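Local coordinates for protein DNA polymerase (Pyrobaculum calidifontis, PDB 5MDN) that probably catalyses the template-directed addition of deoxyribonucleotides to a growing DNA strand, as a family B DNA polymerase, at residues 123-136 with 147-161. Numbering follows the deposited sequence.
Sequences KGVVPCAWNVVEAR and YEVVEWAGVEEGFPP
W152 lies between two valines of segment 123-136. V125 CG2 sits over the centre of its six-membered ring, a CH-pi contact 3.4 Å from the centroid. V133 CG1 covers the opposite face, offset toward the rim. N131 CB meets the ring edge at CZ3 (3.7 Å). W152 CG lies anti to its carbonyl carbon (chi1 -68°), which places the indole alongside V133, with V125 on the other face; its NE1 is hydrogen-bonded to Y119 OH. An alanine here would probably leave V125 and V133 facing a gap and Y119 OH without its indole donor.

Backbone hydrogen bonds join the two strands. V132 N donates to G154 O, and A153 N to V132 O (2.8 Å). E134 O takes V150 N at 2.7 Å and, weakly, E151 N. V150 and E151 thus both face E134, a classic beta bulge. E156 N also bonds W130 O.

The W130 side chain adds a nearly straight bond from NE1 to F159 O (2.7 Å, 172°). F159 O lies close to the indole plane, and P161 CD touches CZ2.

The one salt bridge between the segments joins R136 NH1 to E148 OE1, at the guanidinium edge. E148 OE2 pairs with R36.

N131 ties its own loop: V126 N bonds OD1, and ND2 bonds V126 O.

Strands 131-141 and 144-155 form a bulged antiparallel beta hairpin. The hairpin forms one side of a mixed five-stranded sheet: strand 144-155 pairs in parallel with strand 30-35, and strand 131-141 is an outermost strand within the chain.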
ATOM      1  N   LYS A 123     -21.650   8.048  13.064  1.00 46.92           N
ATOM      2  CA  LYS A 123     -21.712   9.446  13.468  1.00 49.18           C
ATOM      3  C   LYS A 123     -21.205  10.398  12.393  1.00 50.93           C
ATOM      4  O   LYS A 123     -21.287  11.617  12.577  1.00 54.58           O
ATOM      5  CB  LYS A 123     -20.919   9.657  14.761  1.00 51.15           C
ATOM      6  CG  LYS A 123     -21.368   8.762  15.903  1.00 52.21           C
ATOM      7  CD  LYS A 123     -22.793   9.077  16.321  1.00 52.35           C
ATOM      8  CE  LYS A 123     -23.304   8.077  17.342  1.00 53.41           C
ATOM      9  NZ  LYS A 123     -24.751   8.267  17.639  1.00 56.26           N
ATOM     10  N   GLY A 124     -20.695   9.879  11.280  1.00 53.67           N
ATOM     11  CA  GLY A 124     -20.189  10.727  10.220  1.00 52.72           C
ATOM     12  C   GLY A 124     -18.875  11.407  10.532  1.00 52.96           C
ATOM     13  O   GLY A 124     -18.602  12.485   9.996  1.00 55.59           O
ATOM     14  N   VAL A 125     -18.051  10.805  11.384  1.00 51.57           N
ATOM     15  CA  VAL A 125     -16.735  11.352  11.691  1.00 52.68           C
ATOM     16  C   VAL A 125     -15.786  10.982  10.559  1.00 53.67           C
ATOM     17  O   VAL A 125     -15.539   9.799  10.302  1.00 59.23           O
ATOM     18  CB  VAL A 125     -16.216  10.829  13.038  1.00 52.90           C
ATOM     19  CG1 VAL A 125     -14.872  11.461  13.371  1.00 52.79           C
ATOM     20  CG2 VAL A 125     -17.229  11.086  14.138  1.00 53.65           C
ATOM     21  N   VAL A 126     -15.250  11.990   9.886  1.00 53.10           N
ATOM     22  CA  VAL A 126     -14.340  11.796   8.762  1.00 55.12           C
ATOM     23  C   VAL A 126     -12.934  12.165   9.225  1.00 53.81           C
ATOM     24  O   VAL A 126     -12.712  13.296   9.678  1.00 50.95           O
ATOM     25  CB  VAL A 126     -14.764  12.621   7.534  1.00 57.70           C
ATOM     26  CG1 VAL A 126     -15.985  11.991   6.879  1.00 58.20           C
ATOM     27  CG2 VAL A 126     -15.072  14.065   7.918  1.00 60.15           C
ATOM     28  N   PRO A 127     -11.969  11.249   9.161  1.00 50.84           N
ATOM     29  CA  PRO A 127     -10.607  11.581   9.592  1.00 50.78           C
ATOM     30  C   PRO A 127      -9.928  12.510   8.601  1.00 52.51           C
ATOM     31  O   PRO A 127     -10.241  12.522   7.408  1.00 52.12           O
ATOM     32  CB  PRO A 127      -9.910  10.218   9.652  1.00 49.54           C
ATOM     33  CG  PRO A 127     -10.659   9.369   8.689  1.00 48.24           C
ATOM     34  CD  PRO A 127     -12.081   9.862   8.677  1.00 48.93           C
ATOM     35  N   CYS A 128      -8.983  13.297   9.116  1.00 54.98           N
ATOM     36  CA  CYS A 128      -8.228  14.251   8.306  1.00 58.14           C
ATOM     37  C   CYS A 128      -9.164  15.199   7.562  1.00 62.63           C
ATOM     38  O   CYS A 128      -8.992  15.481   6.375  1.00 62.15           O
ATOM     39  CB  CYS A 128      -7.289  13.531   7.337  1.00 57.80           C
ATOM     40  SG  CYS A 128      -6.042  12.498   8.125  1.00 57.65           S
ATOM     41  N   ALA A 129     -10.170  15.694   8.279  1.00 65.09           N
ATOM     42  CA  ALA A 129     -11.105  16.672   7.745  1.00 62.89           C
ATOM     43  C   ALA A 129     -11.755  17.386   8.919  1.00 61.88           C
ATOM     44  O   ALA A 129     -12.048  16.762   9.942  1.00 64.15           O
ATOM     45  CB  ALA A 129     -12.166  16.019   6.855  1.00 61.40           C
ATOM     46  N   TRP A 130     -11.977  18.688   8.768  1.00 73.49           N
ATOM     47  CA  TRP A 130     -12.578  19.472   9.840  1.00 71.99           C
ATOM     48  C   TRP A 130     -14.028  19.051  10.053  1.00 73.04           C
ATOM     49  O   TRP A 130     -14.868  19.216   9.161  1.00 71.38           O
ATOM     50  CB  TRP A 130     -12.497  20.960   9.522  1.00 68.85           C
ATOM     51  CG  TRP A 130     -11.112  21.520   9.510  1.00 66.55           C
ATOM     52  CD1 TRP A 130     -10.354  21.812   8.415  1.00 66.44           C
ATOM     53  CD2 TRP A 130     -10.324  21.878  10.651  1.00 64.33           C
ATOM     54  NE1 TRP A 130      -9.138  22.322   8.802  1.00 66.52           N
ATOM     55  CE2 TRP A 130      -9.096  22.373  10.171  1.00 65.03           C
ATOM     56  CE3 TRP A 130     -10.537  21.823  12.031  1.00 64.69           C
ATOM     57  CZ2 TRP A 130      -8.084  22.810  11.023  1.00 64.13           C
ATOM     58  CZ3 TRP A 130      -9.534  22.257  12.874  1.00 63.14           C
ATOM     59  CH2 TRP A 130      -8.322  22.744  12.369  1.00 63.97           C
ATOM     60  N   ASN A 131     -14.319  18.512  11.230  1.00 68.08           N
ATOM     61  CA  ASN A 131     -15.675  18.164  11.625  1.00 67.34           C
ATOM     62  C   ASN A 131     -16.246  19.240  12.540  1.00 68.04           C
ATOM     63  O   ASN A 131     -15.513  19.998  13.177  1.00 68.96           O
ATOM     64  CB  ASN A 131     -15.707  16.805  12.331  1.00 65.04           C
ATOM     65  CG  ASN A 131     -15.380  15.653  11.402  1.00 62.49           C
ATOM     66  OD1 ASN A 131     -16.254  14.861  11.045  1.00 60.38           O
ATOM     67  ND2 ASN A 131     -14.116  15.547  11.014  1.00 59.84           N
ATOM     68  N   VAL A 132     -17.573  19.299  12.603  1.00 68.07           N
ATOM     69  CA  VAL A 132     -18.285  20.231  13.470  1.00 69.68           C
ATOM     70  C   VAL A 132     -18.893  19.437  14.615  1.00 68.01           C
ATOM     71  O   VAL A 132     -19.595  18.443  14.387  1.00 64.41           O
ATOM     72  CB  VAL A 132     -19.364  21.011  12.700  1.00 72.50           C
ATOM     73  CG1 VAL A 132     -20.012  22.051  13.600  1.00 72.45           C
ATOM     74  CG2 VAL A 132     -18.766  21.666  11.464  1.00 73.41           C
ATOM     75  N   VAL A 133     -18.629  19.873  15.844  1.00 67.53           N
ATOM     76  CA  VAL A 133     -19.007  19.125  17.038  1.00 70.25           C
ATOM     77  C   VAL A 133     -19.525  20.091  18.090  1.00 72.06           C
ATOM     78  O   VAL A 133     -18.915  21.137  18.337  1.00 71.93           O
ATOM     79  CB  VAL A 133     -17.830  18.312  17.616  1.00 72.25           C
ATOM     80  CG1 VAL A 133     -18.107  16.826  17.516  1.00 72.46           C
ATOM     81  CG2 VAL A 133     -16.522  18.675  16.921  1.00 72.04           C
ATOM     82  N   GLU A 134     -20.651  19.740  18.703  1.00 71.15           N
ATOM     83  CA  GLU A 134     -21.057  20.314  19.976  1.00 74.91           C
ATOM     84  C   GLU A 134     -20.520  19.399  21.067  1.00 72.17           C
ATOM     85  O   GLU A 134     -20.909  18.228  21.145  1.00 69.89           O
ATOM     86  CB  GLU A 134     -22.577  20.444  20.059  1.00 77.57           C
ATOM     87  CG  GLU A 134     -23.074  21.287  21.221  1.00 78.72           C
ATOM     88  CD  GLU A 134     -24.575  21.191  21.407  1.00 78.41           C
ATOM     89  OE1 GLU A 134     -25.283  20.940  20.407  1.00 80.39           O
ATOM     90  OE2 GLU A 134     -25.050  21.368  22.549  1.00 74.18           O
ATOM     91  N   ALA A 135     -19.628  19.922  21.902  1.00 72.04           N
ATOM     92  CA  ALA A 135     -18.931  19.078  22.863  1.00 76.17           C
ATOM     93  C   ALA A 135     -18.632  19.859  24.133  1.00 78.43           C
ATOM     94  O   ALA A 135     -18.016  20.927  24.082  1.00 81.53           O
ATOM     95  CB  ALA A 135     -17.633  18.525  22.264  1.00 75.56           C
ATOM     96  N   ARG A 136     -19.076  19.312  25.262  1.00 79.74           N
ATOM     97  CA  ARG A 136     -18.825  19.916  26.561  1.00 79.79           C
ATOM     98  C   ARG A 136     -17.383  19.706  26.994  1.00 78.72           C
ATOM     99  O   ARG A 136     -16.824  18.619  26.838  1.00 76.01           O
ATOM    100  CB  ARG A 136     -19.755  19.289  27.600  1.00 83.65           C
ATOM    101  CG  ARG A 136     -21.230  19.475  27.317  1.00 88.81           C
ATOM    102  CD  ARG A 136     -22.099  18.732  28.323  1.00 90.94           C
ATOM    103  NE  ARG A 136     -21.875  19.131  29.710  1.00 93.52           N
ATOM    104  CZ  ARG A 136     -21.217  18.383  30.591  1.00 92.82           C
ATOM    105  NH1 ARG A 136     -20.727  17.210  30.217  1.00 93.80           N
ATOM    106  NH2 ARG A 136     -21.052  18.797  31.841  1.00 88.73           N
ATOM    107  N   TYR A 147     -13.029  16.302  26.077  1.00 63.80           N
ATOM    108  CA  TYR A 147     -14.317  16.870  25.702  1.00 63.97           C
ATOM    109  C   TYR A 147     -15.337  15.752  25.570  1.00 64.37           C
ATOM    110  O   TYR A 147     -15.073  14.749  24.899  1.00 62.92           O
ATOM    111  CB  TYR A 147     -14.231  17.636  24.374  1.00 66.58           C
ATOM    112  CG  TYR A 147     -13.600  19.008  24.450  1.00 67.65           C
ATOM    113  CD1 TYR A 147     -12.224  19.158  24.569  1.00 65.72           C
ATOM    114  CD2 TYR A 147     -14.380  20.156  24.379  1.00 68.86           C
ATOM    115  CE1 TYR A 147     -11.645  20.412  24.630  1.00 66.07           C
ATOM    116  CE2 TYR A 147     -13.812  21.413  24.440  1.00 66.69           C
ATOM    117  CZ  TYR A 147     -12.444  21.536  24.565  1.00 66.41           C
ATOM    118  OH  TYR A 147     -11.873  22.786  24.624  1.00 66.31           O
ATOM    119  N   GLU A 148     -16.492  15.917  26.209  1.00 66.85           N
ATOM    120  CA  GLU A 148     -17.610  15.003  26.016  1.00 69.24           C
ATOM    121  C   GLU A 148     -18.405  15.466  24.804  1.00 66.57           C
ATOM    122  O   GLU A 148     -18.913  16.591  24.788  1.00 68.04           O
ATOM    123  CB  GLU A 148     -18.521  14.961  27.242  1.00 74.79           C
ATOM    124  CG  GLU A 148     -18.088  14.029  28.354  1.00 81.50           C
ATOM    125  CD  GLU A 148     -19.125  13.948  29.463  1.00 87.86           C
ATOM    126  OE1 GLU A 148     -19.934  14.892  29.590  1.00 92.71           O
ATOM    127  OE2 GLU A 148     -19.136  12.937  30.196  1.00 94.70           O
ATOM    128  N   VAL A 149     -18.528  14.602  23.805  1.00 62.37           N
ATOM    129  CA  VAL A 149     -19.249  14.965  22.591  1.00 63.51           C
ATOM    130  C   VAL A 149     -20.743  14.907  22.876  1.00 62.36           C
ATOM    131  O   VAL A 149     -21.235  13.967  23.517  1.00 61.32           O
ATOM    132  CB  VAL A 149     -18.851  14.059  21.411  1.00 65.76           C
ATOM    133  CG1 VAL A 149     -17.339  13.996  21.281  1.00 67.52           C
ATOM    134  CG2 VAL A 149     -19.432  12.669  21.545  1.00 64.69           C
ATOM    135  N   VAL A 150     -21.460  15.943  22.464  1.00 67.78           N
ATOM    136  CA  VAL A 150     -22.917  15.928  22.533  1.00 66.07           C
ATOM    137  C   VAL A 150     -23.520  15.422  21.232  1.00 66.70           C
ATOM    138  O   VAL A 150     -24.345  14.504  21.232  1.00 67.37           O
ATOM    139  CB  VAL A 150     -23.446  17.330  22.898  1.00 64.27           C
ATOM    140  CG1 VAL A 150     -24.953  17.295  23.086  1.00 62.88           C
ATOM    141  CG2 VAL A 150     -22.756  17.845  24.151  1.00 63.93           C
ATOM    142  N   GLU A 151     -23.122  16.008  20.105  1.00 68.26           N
ATOM    143  CA  GLU A 151     -23.637  15.585  18.812  1.00 71.05           C
ATOM    144  C   GLU A 151     -22.650  15.995  17.729  1.00 67.35           C
ATOM    145  O   GLU A 151     -22.122  17.110  17.752  1.00 67.37           O
ATOM    146  CB  GLU A 151     -25.020  16.189  18.542  1.00 75.76           C
ATOM    147  CG  GLU A 151     -25.690  15.659  17.291  1.00 81.39           C
ATOM    148  CD  GLU A 151     -27.051  16.276  17.057  1.00 87.62           C
ATOM    149  OE1 GLU A 151     -27.253  17.441  17.459  1.00 90.18           O
ATOM    150  OE2 GLU A 151     -27.922  15.593  16.482  1.00 91.74           O
ATOM    151  N   TRP A 152     -22.407  15.087  16.786  1.00 65.33           N
ATOM    152  CA  TRP A 152     -21.609  15.391  15.608  1.00 65.31           C
ATOM    153  C   TRP A 152     -22.485  16.006  14.525  1.00 67.20           C
ATOM    154  O   TRP A 152     -23.550  15.472  14.196  1.00 67.30           O
ATOM    155  CB  TRP A 152     -20.929  14.130  15.074  1.00 62.76           C
ATOM    156  CG  TRP A 152     -19.869  13.576  15.969  1.00 59.42           C
ATOM    157  CD1 TRP A 152     -20.047  12.733  17.026  1.00 59.34           C
ATOM    158  CD2 TRP A 152     -18.459  13.806  15.871  1.00 56.98           C
ATOM    159  NE1 TRP A 152     -18.835  12.433  17.601  1.00 58.46           N
ATOM    160  CE2 TRP A 152     -17.844  13.079  16.910  1.00 57.21           C
ATOM    161  CE3 TRP A 152     -17.657  14.559  15.007  1.00 57.35           C
ATOM    162  CZ2 TRP A 152     -16.464  13.085  17.110  1.00 56.93           C
ATOM    163  CZ3 TRP A 152     -16.287  14.565  15.208  1.00 57.43           C
ATOM    164  CH2 TRP A 152     -15.705  13.831  16.251  1.00 56.89           C
ATOM    165  N   ALA A 153     -22.034  17.128  13.972  1.00 68.79           N
ATOM    166  CA  ALA A 153     -22.644  17.673  12.768  1.00 67.86           C
ATOM    167  C   ALA A 153     -21.945  17.103  11.540  1.00 70.65           C
ATOM    168  O   ALA A 153     -21.522  15.943  11.543  1.00 77.14           O
ATOM    169  CB  ALA A 153     -22.581  19.201  12.769  1.00 65.93           C
ATOM    170  N   GLY A 154     -21.819  17.903  10.492  1.00 72.56           N
ATOM    171  CA  GLY A 154     -21.141  17.491   9.279  1.00 72.93           C
ATOM    172  C   GLY A 154     -19.669  17.841   9.285  1.00 72.20           C
ATOM    173  O   GLY A 154     -19.028  17.925  10.338  1.00 69.47           O
ATOM    174  N   VAL A 155     -19.126  18.042   8.086  1.00 66.74           N
ATOM    175  CA  VAL A 155     -17.746  18.462   7.891  1.00 70.80           C
ATOM    176  C   VAL A 155     -17.755  19.787   7.137  1.00 74.00           C
ATOM    177  O   VAL A 155     -18.647  20.051   6.324  1.00 78.64           O
ATOM    178  CB  VAL A 155     -16.937  17.372   7.142  1.00 72.01           C
ATOM    179  CG1 VAL A 155     -17.880  16.391   6.454  1.00 72.03           C
ATOM    180  CG2 VAL A 155     -15.966  17.969   6.125  1.00 73.00           C
ATOM    181  N   GLU A 156     -16.755  20.623   7.407  1.00 69.87           N
ATOM    182  CA  GLU A 156     -16.597  21.890   6.710  1.00 76.78           C
ATOM    183  C   GLU A 156     -15.409  21.800   5.765  1.00 79.04           C
ATOM    184  O   GLU A 156     -14.390  21.179   6.087  1.00 80.45           O
ATOM    185  CB  GLU A 156     -16.370  23.056   7.681  1.00 83.66           C
ATOM    186  CG  GLU A 156     -15.080  22.932   8.475  1.00 91.12           C
ATOM    187  CD  GLU A 156     -14.812  24.099   9.406  1.00 96.65           C
ATOM    188  OE1 GLU A 156     -15.775  24.774   9.831  1.00 98.89           O
ATOM    189  OE2 GLU A 156     -13.619  24.344   9.704  1.00 96.19           O
ATOM    190  N   GLU A 157     -15.561  22.373   4.576  1.00 85.79           N
ATOM    191  CA  GLU A 157     -14.423  22.483   3.677  1.00 86.72           C
ATOM    192  C   GLU A 157     -13.363  23.369   4.315  1.00 84.59           C
ATOM    193  O   GLU A 157     -13.660  24.469   4.793  1.00 85.88           O
ATOM    194  CB  GLU A 157     -14.862  23.045   2.325  1.00 91.81           C
ATOM    195  CG  GLU A 157     -15.698  22.084   1.488  1.00 97.00           C
ATOM    196  CD  GLU A 157     -14.906  20.870   1.026  1.00103.15           C
ATOM    197  OE1 GLU A 157     -14.755  19.913   1.817  1.00105.19           O
ATOM    198  OE2 GLU A 157     -14.426  20.876  -0.128  1.00106.30           O
ATOM    199  N   GLY A 158     -12.124  22.891   4.326  1.00 87.31           N
ATOM    200  CA  GLY A 158     -11.059  23.612   4.992  1.00 82.58           C
ATOM    201  C   GLY A 158      -9.728  22.902   4.887  1.00 78.07           C
ATOM    202  O   GLY A 158      -9.672  21.669   4.832  1.00 82.34           O
ATOM    203  N   PHE A 159      -8.654  23.667   4.853  1.00 73.35           N
ATOM    204  CA  PHE A 159      -7.345  23.088   4.620  1.00 73.46           C
ATOM    205  C   PHE A 159      -6.781  22.476   5.900  1.00 68.11           C
ATOM    206  O   PHE A 159      -7.146  22.882   7.006  1.00 67.83           O
ATOM    207  CB  PHE A 159      -6.387  24.138   4.065  1.00 77.14           C
ATOM    208  CG  PHE A 159      -6.733  24.591   2.676  1.00 81.94           C
ATOM    209  CD1 PHE A 159      -6.257  23.907   1.562  1.00 85.11           C
ATOM    210  CD2 PHE A 159      -7.553  25.687   2.483  1.00 86.30           C
ATOM    211  CE1 PHE A 159      -6.592  24.323   0.285  1.00 85.82           C
ATOM    212  CE2 PHE A 159      -7.890  26.108   1.217  1.00 90.44           C
ATOM    213  CZ  PHE A 159      -7.412  25.428   0.114  1.00 88.77           C
ATOM    214  N   PRO A 160      -5.906  21.483   5.767  1.00 68.07           N
ATOM    215  CA  PRO A 160      -5.343  20.843   6.948  1.00 67.94           C
ATOM    216  C   PRO A 160      -4.558  21.841   7.784  1.00 67.48           C
ATOM    217  O   PRO A 160      -3.946  22.780   7.246  1.00 71.69           O
ATOM    218  CB  PRO A 160      -4.425  19.764   6.361  1.00 68.14           C
ATOM    219  CG  PRO A 160      -4.985  19.499   4.998  1.00 68.17           C
ATOM    220  CD  PRO A 160      -5.486  20.817   4.520  1.00 68.86           C
ATOM    221  N   PRO A 161      -4.556  21.670   9.099  1.00 65.74           N
ATOM    222  CA  PRO A 161      -3.746  22.530   9.956  1.00 65.26           C
ATOM    223  C   PRO A 161      -2.286  22.126   9.881  1.00 63.95           C
ATOM    224  O   PRO A 161      -1.960  21.047   9.362  1.00 64.74           O
ATOM    225  CB  PRO A 161      -4.328  22.275  11.354  1.00 66.47           C
ATOM    226  CG  PRO A 161      -4.835  20.878  11.289  1.00 66.62           C
ATOM    227  CD  PRO A 161      -5.274  20.635   9.864  1.00 67.32           C
TER